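Local coordinates for HpcE (Thermus thermophilus, PDB 1WZO), which probably isomerises 2-hydroxyhepta-2,4-diene-1,7-dioate in the breakdown of aromatic compounds, at residues E66-F71 / M188-A193. Residues are numbered along the deposited sequence; the frame is centred on the assembly and turned at random.
Sequences EEPALF and MLYSVA
P68 lies over one face of the Y190 ring in a proline-aromatic CH-pi contact, which within the fumarylacetoacetate hydrolase-type domain joins the loop entering strand 69-73 to the turn that leads into helix 192-200. P68 CG stands 3.7 Å from the centroid of the Y190 ring and only 2° off the ring normal, so the ring carbons CG, CD1, CD2, CE1, CE2 and CZ surround it almost evenly. The two side chains cross at about a right angle. Y190 is placed for this by its first torsion: CG is anti to the carbonyl carbon (chi1 -81°), which sends the ring out from the turn toward P68, while chi2 of 93° turns its plane to receive the proline.

At the far end of the ring the hydroxyl lies against the backbone of E66 and E67, with Y190 OH 3.3 Å from E66 O, a contact that is not a hydrogen bond, and 3.4 Å from E67 CA; its hydrogen bond goes to the carbonyl O of P65. R64 adds a cation-pi contact to the same ring, and F198 of helix 192-200 packs against P68. Replacing Y190 by alanine is likely to leave P68 CG without its aromatic face and the P65 carbonyl without this donor, opening a gap between loop and turn. E67 points away at CB, and its OE1 forms a salt bridge with NH2 of R144 of the second subunit. Directly after Y190 in the chain, S191 occupies the N-cap position of helix 192-200, its OG capping a backbone N just beyond 188-193. On the proline side, P68 CD sits nearer the phenolic end of the ring than its centre, 3.8 Å from Y190 CZ.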
loop_
_atom_site.group_PDB
_atom_site.type_symbol
_atom_site.label_atom_id
_atom_site.label_comp_id
_atom_site.label_asym_id
_atom_site.label_seq_id
_atom_site.Cartn_x
_atom_site.Cartn_y
_atom_site.Cartn_z
ATOM N N GLU B 66 -11.643 28.688 20.763
ATOM C CA GLU B 66 -12.318 29.189 19.565
ATOM C C GLU B 66 -12.387 28.103 18.497
ATOM O O GLU B 66 -13.338 28.038 17.716
ATOM C CB GLU B 66 -11.567 30.400 19.003
ATOM C CG GLU B 66 -11.587 31.627 19.903
ATOM C CD GLU B 66 -10.559 32.667 19.485
ATOM O OE1 GLU B 66 -9.347 32.416 19.675
ATOM O OE2 GLU B 66 -10.961 33.728 18.960
ATOM N N GLU B 67 -11.353 27.271 18.451
ATOM C CA GLU B 67 -11.300 26.174 17.496
ATOM C C GLU B 67 -10.416 25.077 18.067
ATOM O O GLU B 67 -9.513 25.344 18.858
ATOM C CB GLU B 67 -10.771 26.650 16.133
ATOM C CG GLU B 67 -9.294 26.992 16.072
ATOM C CD GLU B 67 -8.896 27.566 14.717
ATOM O OE1 GLU B 67 -9.289 28.711 14.416
ATOM O OE2 GLU B 67 -8.201 26.870 13.949
ATOM N N PRO B 68 -10.683 23.820 17.693
ATOM C CA PRO B 68 -9.893 22.689 18.188
ATOM C C PRO B 68 -8.409 22.867 17.892
ATOM O O PRO B 68 -8.038 23.246 16.782
ATOM C CB PRO B 68 -10.485 21.497 17.434
ATOM C CG PRO B 68 -11.889 21.914 17.178
ATOM C CD PRO B 68 -11.744 23.360 16.781
ATOM N N ALA B 69 -7.575 22.598 18.890
ATOM C CA ALA B 69 -6.122 22.705 18.750
ATOM C C ALA B 69 -5.606 21.362 18.233
ATOM O O ALA B 69 -5.188 20.504 19.008
ATOM C CB ALA B 69 -5.495 23.031 20.099
ATOM N N LEU B 70 -5.624 21.204 16.915
ATOM C CA LEU B 70 -5.212 19.966 16.258
ATOM C C LEU B 70 -3.707 19.768 16.114
ATOM O O LEU B 70 -2.956 20.730 15.924
ATOM C CB LEU B 70 -5.832 19.903 14.860
ATOM C CG LEU B 70 -7.335 20.095 14.656
ATOM C CD1 LEU B 70 -7.617 20.210 13.166
ATOM C CD2 LEU B 70 -8.096 18.918 15.253
ATOM N N PHE B 71 -3.278 18.511 16.200
ATOM C CA PHE B 71 -1.876 18.158 16.022
ATOM C C PHE B 71 -1.773 16.777 15.386
ATOM O O PHE B 71 -2.743 16.017 15.342
ATOM C CB PHE B 71 -1.091 18.199 17.336
ATOM C CG PHE B 71 -1.508 17.165 18.337
ATOM C CD1 PHE B 71 -2.530 17.426 19.242
ATOM C CD2 PHE B 71 -0.859 15.934 18.393
ATOM C CE1 PHE B 71 -2.898 16.476 20.192
ATOM C CE2 PHE B 71 -1.223 14.983 19.339
ATOM C CZ PHE B 71 -2.246 15.259 20.240
ATOM N N MET B 188 -15.825 15.940 27.189
ATOM C CA MET B 188 -15.133 16.443 26.001
ATOM C C MET B 188 -15.655 17.844 25.697
ATOM O O MET B 188 -16.866 18.067 25.708
ATOM C CB MET B 188 -15.430 15.550 24.796
ATOM C CG MET B 188 -14.321 14.617 24.402
ATOM S SD MET B 188 -14.723 13.821 22.842
ATOM C CE MET B 188 -14.432 12.114 23.261
ATOM N N LEU B 189 -14.757 18.787 25.424
ATOM C CA LEU B 189 -15.187 20.146 25.113
ATOM C C LEU B 189 -15.812 20.149 23.727
ATOM O O LEU B 189 -16.881 20.730 23.514
ATOM C CB LEU B 189 -14.004 21.108 25.191
ATOM C CG LEU B 189 -13.413 21.228 26.602
ATOM C CD1 LEU B 189 -12.253 22.215 26.582
ATOM C CD2 LEU B 189 -14.492 21.690 27.588
ATOM N N TYR B 190 -15.131 19.501 22.788
ATOM C CA TYR B 190 -15.626 19.356 21.425
ATOM C C TYR B 190 -15.908 17.867 21.273
ATOM O O TYR B 190 -15.035 17.040 21.529
ATOM C CB TYR B 190 -14.573 19.761 20.388
ATOM C CG TYR B 190 -14.449 21.247 20.134
ATOM C CD1 TYR B 190 -13.521 22.021 20.830
ATOM C CD2 TYR B 190 -15.248 21.875 19.181
ATOM C CE1 TYR B 190 -13.391 23.388 20.576
ATOM C CE2 TYR B 190 -15.128 23.239 18.920
ATOM C CZ TYR B 190 -14.198 23.985 19.621
ATOM O OH TYR B 190 -14.074 25.328 19.357
ATOM N N SER B 191 -17.120 17.524 20.858
ATOM C CA SER B 191 -17.488 16.123 20.693
ATOM C C SER B 191 -16.822 15.516 19.466
ATOM O O SER B 191 -16.262 16.228 18.627
ATOM C CB SER B 191 -18.999 15.992 20.537
ATOM O OG SER B 191 -19.436 16.592 19.329
ATOM N N VAL B 192 -16.885 14.193 19.371
ATOM C CA VAL B 192 -16.327 13.490 18.230
ATOM C C VAL B 192 -16.978 14.060 16.968
ATOM O O VAL B 192 -16.298 14.374 15.985
ATOM C CB VAL B 192 -16.628 11.983 18.313
ATOM C CG1 VAL B 192 -16.202 11.299 17.028
ATOM C CG2 VAL B 192 -15.917 11.376 19.521
ATOM N N ALA B 193 -18.302 14.202 17.000
ATOM C CA ALA B 193 -19.035 14.740 15.856
ATOM C C ALA B 193 -18.564 16.148 15.490
ATOM O O ALA B 193 -18.366 16.450 14.322
ATOM C CB ALA B 193 -20.535 14.752 16.147
#